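Local coordinates for Serine/threonine-protein acetyltransferase HopZ1a (Pseudomonas syringae pv. syringae, PDB 5KLP) that acetylates serine and threonine residues of host proteins, and a lysine of its own, as a secreted bacterial virulence enzyme activated by inositol hexakisphosphate, at residues 96-101 against 137-142; 105-110 against 198-203; 176-181 against 254-259. The protein carries 10 engineered substitutions. All blocks are in the same frame, centred on the assembly; numbering follows the deposited sequence.

Contact 1 (96-101 against 137-142); sequences QALQSD and PTIIIT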
loop_
_atom_site.group_PDB
_atom_site.type_symbol
_atom_site.label_atom_id
_atom_site.label_comp_id
_atom_site.label_asym_id
_atom_site.label_seq_id
_atom_site.Cartn_x
_atom_site.Cartn_y
_atom_site.Cartn_z
ATOM N N GLN A 96 -17.915 -0.265 9.877
ATOM C CA GLN A 96 -18.478 0.613 10.893
ATOM C C GLN A 96 -18.198 2.076 10.556
ATOM O O GLN A 96 -19.049 2.936 10.756
ATOM C CB GLN A 96 -17.902 0.252 12.269
ATOM C CG GLN A 96 -18.466 1.013 13.447
ATOM C CD GLN A 96 -17.864 0.538 14.763
ATOM O OE1 GLN A 96 -18.298 -0.463 15.334
ATOM N NE2 GLN A 96 -16.837 1.240 15.230
ATOM N N ALA A 97 -17.010 2.361 10.034
ATOM C CA ALA A 97 -16.672 3.743 9.710
ATOM C C ALA A 97 -17.519 4.252 8.531
ATOM O O ALA A 97 -17.793 5.439 8.420
ATOM C CB ALA A 97 -15.189 3.867 9.400
ATOM N N LEU A 98 -17.951 3.343 7.666
ATOM C CA LEU A 98 -18.845 3.706 6.568
ATOM C C LEU A 98 -20.224 4.080 7.092
ATOM O O LEU A 98 -21.016 4.703 6.383
ATOM C CB LEU A 98 -18.963 2.570 5.559
ATOM C CG LEU A 98 -17.660 2.122 4.897
ATOM C CD1 LEU A 98 -17.884 0.854 4.103
ATOM C CD2 LEU A 98 -17.122 3.228 3.990
ATOM N N GLN A 99 -20.524 3.666 8.321
ATOM C CA GLN A 99 -21.828 3.946 8.902
ATOM C C GLN A 99 -21.744 5.073 9.925
ATOM O O GLN A 99 -22.579 5.153 10.829
ATOM C CB GLN A 99 -22.405 2.692 9.578
ATOM C CG GLN A 99 -22.590 1.491 8.668
ATOM C CD GLN A 99 -22.566 0.171 9.431
ATOM O OE1 GLN A 99 -22.327 0.141 10.641
ATOM N NE2 GLN A 99 -22.824 -0.925 8.724
ATOM N N SER A 100 -20.765 5.960 9.772
ATOM C CA SER A 100 -20.599 7.062 10.722
ATOM C C SER A 100 -20.428 8.431 10.072
ATOM O O SER A 100 -20.289 8.551 8.858
ATOM C CB SER A 100 -19.424 6.788 11.656
ATOM O OG SER A 100 -19.599 5.552 12.325
ATOM N N ASP A 101 -20.452 9.456 10.917
ATOM C CA ASP A 101 -20.468 10.854 10.503
ATOM C C ASP A 101 -19.101 11.454 10.115
ATOM O O ASP A 101 -18.943 12.676 10.099
ATOM C CB ASP A 101 -21.091 11.690 11.622
ATOM N N PRO A 137 -21.042 4.390 -0.753
ATOM C CA PRO A 137 -19.627 4.760 -0.909
ATOM C C PRO A 137 -18.942 4.036 -2.057
ATOM O O PRO A 137 -19.446 3.020 -2.536
ATOM C CB PRO A 137 -19.001 4.336 0.428
ATOM C CG PRO A 137 -20.159 4.085 1.342
ATOM C CD PRO A 137 -21.259 3.598 0.463
ATOM N N THR A 138 -17.804 4.559 -2.494
ATOM C CA THR A 138 -16.952 3.861 -3.446
ATOM C C THR A 138 -15.643 3.581 -2.734
ATOM O O THR A 138 -15.230 4.355 -1.870
ATOM C CB THR A 138 -16.709 4.661 -4.733
ATOM O OG1 THR A 138 -16.165 5.942 -4.399
ATOM C CG2 THR A 138 -18.022 4.852 -5.514
ATOM N N ILE A 139 -15.025 2.449 -3.060
ATOM C CA ILE A 139 -13.880 1.954 -2.302
ATOM C C ILE A 139 -12.842 1.366 -3.242
ATOM O O ILE A 139 -13.140 0.504 -4.056
ATOM C CB ILE A 139 -14.291 0.886 -1.255
ATOM C CG1 ILE A 139 -15.306 1.459 -0.257
ATOM C CG2 ILE A 139 -13.066 0.361 -0.502
ATOM C CD1 ILE A 139 -15.947 0.423 0.649
ATOM N N ILE A 140 -11.626 1.870 -3.132
ATOM C CA ILE A 140 -10.487 1.351 -3.873
ATOM C C ILE A 140 -9.544 0.679 -2.893
ATOM O O ILE A 140 -8.975 1.339 -2.043
ATOM C CB ILE A 140 -9.734 2.464 -4.585
ATOM C CG1 ILE A 140 -10.648 3.176 -5.582
ATOM C CG2 ILE A 140 -8.471 1.920 -5.271
ATOM C CD1 ILE A 140 -10.051 4.461 -6.080
ATOM N N ILE A 141 -9.385 -0.626 -3.002
ATOM C CA ILE A 141 -8.436 -1.329 -2.150
ATOM C C ILE A 141 -7.161 -1.578 -2.923
ATOM O O ILE A 141 -7.183 -2.233 -3.968
ATOM C CB ILE A 141 -9.007 -2.654 -1.654
ATOM C CG1 ILE A 141 -10.248 -2.410 -0.792
ATOM C CG2 ILE A 141 -7.942 -3.447 -0.869
ATOM C CD1 ILE A 141 -11.056 -3.660 -0.549
ATOM N N THR A 142 -6.050 -1.040 -2.439
ATOM C CA THR A 142 -4.766 -1.276 -3.108
ATOM C C THR A 142 -4.062 -2.425 -2.410
ATOM O O THR A 142 -3.749 -2.356 -1.210
ATOM C CB THR A 142 -3.845 -0.036 -3.094
ATOM O OG1 THR A 142 -3.570 0.324 -1.731
ATOM C CG2 THR A 142 -4.498 1.145 -3.791
#

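Contact 2 (105-110 against 198-203); sequences AFRAIF and IKAHKN. With IHP (inositol hexakisphosphate), chain D.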
loop_
_atom_site.group_PDB
_atom_site.type_symbol
_atom_site.label_atom_id
_atom_site.label_comp_id
_atom_site.label_asym_id
_atom_site.label_seq_id
_atom_site.Cartn_x
_atom_site.Cartn_y
_atom_site.Cartn_z
ATOM N N ALA A 105 -13.917 11.876 2.366
ATOM C CA ALA A 105 -12.755 11.179 1.822
ATOM C C ALA A 105 -11.841 10.703 2.958
ATOM O O ALA A 105 -11.391 11.512 3.770
ATOM C CB ALA A 105 -11.986 12.078 0.860
ATOM N N PHE A 106 -11.549 9.407 3.023
ATOM C CA PHE A 106 -10.567 8.942 3.999
ATOM C C PHE A 106 -9.838 7.698 3.520
ATOM O O PHE A 106 -10.222 7.074 2.523
ATOM C CB PHE A 106 -11.226 8.704 5.367
ATOM C CG PHE A 106 -12.183 7.539 5.419
ATOM C CD1 PHE A 106 -11.736 6.270 5.772
ATOM C CD2 PHE A 106 -13.534 7.716 5.159
ATOM C CE1 PHE A 106 -12.613 5.192 5.839
ATOM C CE2 PHE A 106 -14.413 6.646 5.227
ATOM C CZ PHE A 106 -13.949 5.378 5.572
ATOM N N ARG A 107 -8.767 7.356 4.228
ATOM C CA ARG A 107 -7.968 6.196 3.877
ATOM C C ARG A 107 -7.914 5.275 5.090
ATOM O O ARG A 107 -7.994 5.734 6.235
ATOM C CB ARG A 107 -6.537 6.591 3.469
ATOM C CG ARG A 107 -6.346 7.943 2.740
ATOM C CD ARG A 107 -7.226 8.073 1.561
ATOM N NE ARG A 107 -6.902 9.138 0.605
ATOM C CZ ARG A 107 -7.004 10.451 0.815
ATOM N NH1 ARG A 107 -7.349 10.946 1.994
ATOM N NH2 ARG A 107 -6.723 11.284 -0.175
ATOM N N ALA A 108 -7.786 3.978 4.841
ATOM C CA ALA A 108 -7.782 3.001 5.916
ATOM C C ALA A 108 -6.721 1.933 5.659
ATOM O O ALA A 108 -6.572 1.469 4.526
ATOM C CB ALA A 108 -9.156 2.360 6.056
ATOM N N ILE A 109 -5.999 1.546 6.708
ATOM C CA ILE A 109 -5.087 0.414 6.653
ATOM C C ILE A 109 -5.579 -0.656 7.613
ATOM O O ILE A 109 -5.909 -0.368 8.762
ATOM C CB ILE A 109 -3.651 0.824 7.011
ATOM C CG1 ILE A 109 -3.147 1.885 6.028
ATOM C CG2 ILE A 109 -2.712 -0.396 7.037
ATOM C CD1 ILE A 109 -1.817 2.510 6.416
ATOM N N PHE A 110 -5.648 -1.895 7.152
ATOM C CA PHE A 110 -6.154 -2.951 8.013
ATOM C C PHE A 110 -5.547 -4.272 7.588
ATOM O O PHE A 110 -5.196 -4.449 6.424
ATOM C CB PHE A 110 -7.691 -3.006 7.973
ATOM C CG PHE A 110 -8.259 -3.180 6.589
ATOM C CD1 PHE A 110 -8.448 -4.441 6.051
ATOM C CD2 PHE A 110 -8.599 -2.073 5.827
ATOM C CE1 PHE A 110 -8.982 -4.600 4.756
ATOM C CE2 PHE A 110 -9.124 -2.218 4.531
ATOM C CZ PHE A 110 -9.315 -3.483 4.003
ATOM N N ILE A 198 -0.389 7.612 1.737
ATOM C CA ILE A 198 0.196 8.929 1.455
ATOM C C ILE A 198 0.152 9.236 -0.050
ATOM O O ILE A 198 -0.169 10.364 -0.450
ATOM C CB ILE A 198 1.655 9.026 1.949
ATOM C CG1 ILE A 198 1.718 8.782 3.462
ATOM C CG2 ILE A 198 2.244 10.406 1.597
ATOM C CD1 ILE A 198 3.129 8.668 4.014
ATOM N N LYS A 199 0.492 8.247 -0.882
ATOM C CA LYS A 199 0.481 8.473 -2.337
ATOM C C LYS A 199 -0.934 8.692 -2.861
ATOM O O LYS A 199 -1.147 9.463 -3.797
ATOM C CB LYS A 199 1.132 7.301 -3.084
ATOM C CG LYS A 199 2.613 7.090 -2.761
ATOM C CD LYS A 199 3.399 8.399 -2.873
ATOM C CE LYS A 199 4.887 8.168 -2.708
ATOM N NZ LYS A 199 5.629 9.454 -2.717
ATOM N N ALA A 200 -1.900 8.017 -2.253
ATOM C CA ALA A 200 -3.299 8.158 -2.651
ATOM C C ALA A 200 -3.775 9.570 -2.359
ATOM O O ALA A 200 -4.550 10.144 -3.108
ATOM C CB ALA A 200 -4.156 7.163 -1.924
ATOM N N HIS A 201 -3.305 10.110 -1.240
ATOM C CA HIS A 201 -3.591 11.484 -0.869
ATOM C C HIS A 201 -2.920 12.442 -1.836
ATOM O O HIS A 201 -3.553 13.366 -2.331
ATOM C CB HIS A 201 -3.121 11.765 0.567
ATOM C CG HIS A 201 -3.424 13.157 1.037
ATOM N ND1 HIS A 201 -4.508 13.877 0.579
ATOM C CD2 HIS A 201 -2.781 13.965 1.912
ATOM C CE1 HIS A 201 -4.526 15.064 1.161
ATOM N NE2 HIS A 201 -3.487 15.144 1.973
ATOM N N LYS A 202 -1.636 12.219 -2.113
ATOM C CA LYS A 202 -0.918 13.106 -3.023
ATOM C C LYS A 202 -1.526 13.094 -4.423
ATOM O O LYS A 202 -1.491 14.097 -5.129
ATOM C CB LYS A 202 0.563 12.741 -3.126
ATOM C CG LYS A 202 1.411 13.114 -1.933
ATOM C CD LYS A 202 2.891 12.883 -2.241
ATOM C CE LYS A 202 3.798 13.555 -1.204
ATOM N NZ LYS A 202 4.381 12.653 -0.202
ATOM N N ASN A 203 -2.117 11.968 -4.799
ATOM C CA ASN A 203 -2.735 11.840 -6.114
ATOM C C ASN A 203 -4.254 11.782 -5.996
ATOM O O ASN A 203 -4.914 11.054 -6.728
ATOM C CB ASN A 203 -2.195 10.593 -6.818
ATOM C CG ASN A 203 -0.690 10.677 -7.074
ATOM O OD1 ASN A 203 -0.254 11.250 -8.069
ATOM N ND2 ASN A 203 0.105 10.122 -6.166
HETATM C C1 IHP D . 9.328 12.852 1.063
HETATM C C2 IHP D . 8.966 11.343 0.693
HETATM C C3 IHP D . 10.011 10.345 0.063
HETATM C C4 IHP D . 11.425 11.014 -0.273
HETATM C C5 IHP D . 11.488 12.523 -0.419
HETATM C C6 IHP D . 10.881 13.070 0.865
HETATM O O11 IHP D . 8.579 13.722 0.435
HETATM P P1 IHP D . 7.546 14.928 1.023
HETATM O O21 IHP D . 6.291 15.004 0.156
HETATM O O31 IHP D . 8.252 16.286 0.969
HETATM O O41 IHP D . 7.087 14.726 2.457
HETATM O O12 IHP D . 7.748 11.220 0.064
HETATM P P2 IHP D . 6.547 10.370 0.880
HETATM O O22 IHP D . 6.247 11.058 2.229
HETATM O O32 IHP D . 5.233 10.223 0.104
HETATM O O42 IHP D . 7.098 8.970 1.248
HETATM O O13 IHP D . 9.460 9.880 -0.987
HETATM P P3 IHP D . 8.981 8.360 -1.534
HETATM O O23 IHP D . 7.953 7.579 -0.714
HETATM O O33 IHP D . 8.304 8.918 -2.784
HETATM O O43 IHP D . 10.137 7.433 -1.895
HETATM O O14 IHP D . 12.010 10.436 -1.332
HETATM P P4 IHP D . 13.149 9.289 -1.197
HETATM O O24 IHP D . 12.538 7.922 -0.884
HETATM O O34 IHP D . 14.017 9.186 -2.468
HETATM O O44 IHP D . 14.115 9.620 -0.044
HETATM O O15 IHP D . 11.029 13.034 -1.573
HETATM P P5 IHP D . 12.030 13.783 -2.733
HETATM O O25 IHP D . 13.508 13.505 -2.435
HETATM O O35 IHP D . 11.730 13.236 -4.156
HETATM O O45 IHP D . 11.847 15.304 -2.768
HETATM O O16 IHP D . 11.198 14.354 1.022
HETATM P P6 IHP D . 11.495 15.075 2.460
HETATM O O26 IHP D . 12.231 14.116 3.393
HETATM O O36 IHP D . 12.347 16.345 2.283
HETATM O O46 IHP D . 10.187 15.504 3.134
HETATM O O HOH W 1 -7.148 9.572 -2.777
#

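Contact 3 (176-181 against 254-259); sequences AIIETQ and DVLPVD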
loop_
_atom_site.group_PDB
_atom_site.type_symbol
_atom_site.label_atom_id
_atom_site.label_comp_id
_atom_site.label_asym_id
_atom_site.label_seq_id
_atom_site.Cartn_x
_atom_site.Cartn_y
_atom_site.Cartn_z
ATOM N N ALA A 176 -13.287 -1.734 -5.960
ATOM C CA ALA A 176 -12.189 -2.219 -6.785
ATOM C C ALA A 176 -11.012 -2.687 -5.940
ATOM O O ALA A 176 -10.647 -2.061 -4.939
ATOM C CB ALA A 176 -11.719 -1.121 -7.756
ATOM N N ILE A 177 -10.407 -3.790 -6.354
ATOM C CA ILE A 177 -9.167 -4.218 -5.739
ATOM C C ILE A 177 -8.078 -4.083 -6.783
ATOM O O ILE A 177 -8.113 -4.734 -7.829
ATOM C CB ILE A 177 -9.236 -5.659 -5.220
ATOM C CG1 ILE A 177 -10.366 -5.797 -4.201
ATOM C CG2 ILE A 177 -7.910 -6.037 -4.597
ATOM C CD1 ILE A 177 -10.565 -7.201 -3.671
ATOM N N ILE A 178 -7.118 -3.218 -6.500
ATOM C CA ILE A 178 -6.035 -2.961 -7.427
ATOM C C ILE A 178 -4.768 -3.663 -6.953
ATOM O O ILE A 178 -4.232 -3.391 -5.875
ATOM C CB ILE A 178 -5.795 -1.464 -7.594
ATOM C CG1 ILE A 178 -7.056 -0.826 -8.193
ATOM C CG2 ILE A 178 -4.577 -1.207 -8.491
ATOM C CD1 ILE A 178 -7.012 0.674 -8.244
ATOM N N GLU A 179 -4.315 -4.604 -7.768
ATOM C CA GLU A 179 -3.168 -5.428 -7.421
ATOM C C GLU A 179 -1.899 -4.810 -8.001
ATOM O O GLU A 179 -1.760 -4.749 -9.210
ATOM C CB GLU A 179 -3.371 -6.849 -7.949
ATOM C CG GLU A 179 -2.150 -7.752 -7.845
ATOM C CD GLU A 179 -2.384 -9.119 -8.469
ATOM O OE1 GLU A 179 -3.123 -9.917 -7.855
ATOM O OE2 GLU A 179 -1.847 -9.386 -9.583
ATOM N N THR A 180 -0.962 -4.367 -7.166
ATOM C CA THR A 180 0.218 -3.715 -7.744
ATOM C C THR A 180 1.410 -4.667 -7.943
ATOM O O THR A 180 2.190 -4.476 -8.870
ATOM C CB THR A 180 0.695 -2.514 -6.882
ATOM O OG1 THR A 180 1.311 -2.989 -5.680
ATOM C CG2 THR A 180 -0.471 -1.599 -6.510
ATOM N N GLN A 181 1.516 -5.708 -7.114
ATOM C CA GLN A 181 2.685 -6.621 -7.108
ATOM C C GLN A 181 3.998 -5.906 -6.823
ATOM O O GLN A 181 5.072 -6.374 -7.231
ATOM C CB GLN A 181 2.815 -7.384 -8.451
ATOM C CG GLN A 181 1.528 -8.109 -8.885
ATOM C CD GLN A 181 1.702 -8.933 -10.160
ATOM O OE1 GLN A 181 2.828 -9.166 -10.625
ATOM N NE2 GLN A 181 0.582 -9.387 -10.728
ATOM N N ASP A 254 -1.588 -0.144 -14.670
ATOM C CA ASP A 254 -2.591 0.268 -15.650
ATOM C C ASP A 254 -3.443 1.445 -15.191
ATOM O O ASP A 254 -3.914 2.213 -16.021
ATOM C CB ASP A 254 -3.506 -0.907 -16.015
ATOM C CG ASP A 254 -2.809 -1.930 -16.892
ATOM O OD1 ASP A 254 -1.929 -1.529 -17.682
ATOM O OD2 ASP A 254 -3.121 -3.131 -16.789
ATOM N N VAL A 255 -3.633 1.593 -13.881
ATOM C CA VAL A 255 -4.588 2.578 -13.376
ATOM C C VAL A 255 -4.049 3.532 -12.302
ATOM O O VAL A 255 -4.730 4.482 -11.931
ATOM C CB VAL A 255 -5.842 1.883 -12.798
ATOM C CG1 VAL A 255 -6.567 1.102 -13.884
ATOM C CG2 VAL A 255 -5.467 0.969 -11.649
ATOM N N LEU A 256 -2.849 3.269 -11.797
ATOM C CA LEU A 256 -2.249 4.094 -10.747
ATOM C C LEU A 256 -0.993 4.781 -11.278
ATOM O O LEU A 256 -0.376 4.289 -12.215
ATOM C CB LEU A 256 -1.902 3.240 -9.527
ATOM C CG LEU A 256 -3.048 2.511 -8.826
ATOM C CD1 LEU A 256 -2.504 1.663 -7.667
ATOM C CD2 LEU A 256 -4.083 3.507 -8.329
ATOM N N PRO A 257 -0.607 5.916 -10.671
ATOM C CA PRO A 257 0.621 6.616 -11.064
ATOM C C PRO A 257 1.885 5.862 -10.658
ATOM O O PRO A 257 1.832 4.978 -9.802
ATOM C CB PRO A 257 0.542 7.938 -10.295
ATOM C CG PRO A 257 -0.814 8.004 -9.709
ATOM C CD PRO A 257 -1.334 6.625 -9.607
ATOM N N VAL A 258 3.012 6.232 -11.256
ATOM C CA VAL A 258 4.287 5.553 -11.022
ATOM C C VAL A 258 4.698 5.596 -9.542
ATOM O O VAL A 258 5.459 4.747 -9.070
ATOM C CB VAL A 258 5.403 6.166 -11.908
ATOM C CG1 VAL A 258 5.687 7.619 -11.507
ATOM C CG2 VAL A 258 6.667 5.307 -11.868
ATOM N N ASP A 259 4.151 6.567 -8.810
ATOM C CA ASP A 259 4.344 6.692 -7.357
ATOM C C ASP A 259 4.261 5.350 -6.660
ATOM O O ASP A 259 5.013 5.068 -5.727
ATOM C CB ASP A 259 3.255 7.590 -6.757
ATOM C CG ASP A 259 3.271 8.992 -7.324
ATOM O OD1 ASP A 259 3.230 9.137 -8.576
ATOM O OD2 ASP A 259 3.250 9.939 -6.516
#

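Contact 1 (96-101 against 137-142)
L98 of helix 91-98 packs on P137, just before strand 138-143, and on I139 within it, a helix-on-sheet contact on one face of the six-stranded mixed sheet of this YopJ-family fold. The touching is purely apolar and rests on the two methyls of one leucine. CD1 of L98 meets CD1 of I139 tip to tip at 4.0 Å, while CD2 lies against CG and CB of P137. I139 can reach this far because its CG1 stands anti to the carbonyl carbon (chi1 -59°) and its chain runs on extended to CD1. L165 of helix 153-167 touches both L98 and I139, and V129 of the next strand also lies against the leucine, so the methyl pair is flanked by side chains of the same face, I139 buried and L98 still partly exposed. T138, one step along the strand, turns to the other face, toward helix 204-215.

The end of the helix and the turn after it are the loose part: Q96, Q99 and S100 are exposed, and S100 is poorly ordered. The chain turns back on itself here: Q96 O takes Q99 N and S100 OG from opposite faces of its carbonyl plane, the serine at 3.1 Å and tilted 32° from that plane. Back at the packed side, L98 CD2 sits 4.1 Å from P137 CG.

Contact 2 (105-110 against 198-203)
The central helix of the clan CA cysteine-peptidase-like fold, 189-202, which starts at the catalytic C189, lies over the sheet here: its A200 and H201 receive the guanidinium of R107 from strand 105-110. On the sheet side the contact is one arginine against helix backbone. R107 bends at chi2 (-53°), which brings its head up to the last turn of the helix. NH2 then lies 3.2 Å from CA of H201, a tight approach, and CB of H201 covers one face of the guanidinium. The imidazole does not stack on it: the two planes stand 71° apart and the side chains cross at about a right angle. A200 O lies at the guanidinium edge, near its plane, too far for a direct bond, and a water spans the gap. That water accepts from R107 NH2 at 3.1 Å and donates to A200 O at 2.7 Å. The rest of the head is held from outside, by a salt bridge from NE to D128 and a bond from NH1 to G82 O, which together fix its rotation and probably balance the charge of this buried arginine.

The other side of the same helix turns to the inositol hexakisphosphate. K199 NZ grips two phosphates, with O33 at 2.7 Å and O32 at 3.0 Å. K202 NZ reaches the same O32 at 2.6 Å, so one phosphate oxygen is shared by two ammonium groups; the bond of K202 NZ to O21 is weak. K262, H290 and R335 are among the other residues that bind the ligand. Just past the helix, N203 folds back on it: ND2 donates to K199 O at 2.8 Å, from the face of that carbonyl opposite to N203 N.

Contact 3 (176-181 against 254-259)
With chi1 at -63°, I178 holds CG2 anti to its backbone N and CG1 anti to the carbonyl carbon, and this spreads both of its branches against V255 and L256. V255 meets them with CG2, the methyl lodged between its own backbone N and carbonyl carbon, 3.8 Å from I178 CD1 and also close to I178 CG2. L256 is extended and lays its fork beside the same isoleucine. Its CD1 comes to 3.6 Å from I178 CG2, and its CD2 to 4.1 Å from I178 CD1. The two methyls of the isoleucine therefore each touch both neighbours, and no hydrogen bond joins the segments. T180 adds a smaller flank: its CG2 meets L256 CD1 at 4.0 Å, the side chains crossing at about a right angle. F207 of helix 204-215 rests on L256 as well.

Polar groups look elsewhere. The hydroxyl of T180 is bonded to Y196 on helix 189-202 and to the backbone N of A182. E179 turns away from 254-259, and its OE2 takes Q181 NE2 at 2.7 Å with an N-H...O angle of 161°. The amide comes to the anti side of that oxygen, 31° out of the carboxylate plane. E179 OE1 is held by T230 and by I147 N, so both oxygens of this buried carboxylate are satisfied.

The arrangement joins strand 175-179 to the end of the short helix 252-255 and the chain that leaves it, over the face of the sheet that also carries helix 204-215. T180 lies about 6 Å, side chain to side chain, from the active-site E143 at the end of the neighbouring strand, and the contact thus borders the catalytic centre of this clan CA-like acetyltransferase fold.

From the N terminus, the chain runs through helix 91-98 and strand 105-110 before strand 138-143 returns to close contact 1. The loop of contact 2 has already opened at 105-110 and closes only at helix 189-202, so contacts 1 and 2 cross. Contact 3 opens on strand 175-179, inside the loop of contact 2, and closes at 254-259, crossing it in turn; contacts 1 and 3 follow in series. All three meet on one sheet: contact 1 covers one face, contacts 2 and 3 the other. F106 touches L98, I141 pairs with strand 175-179, and N203 ND2 probably bonds D259 OD2, joining helix 189-202 to 254-259.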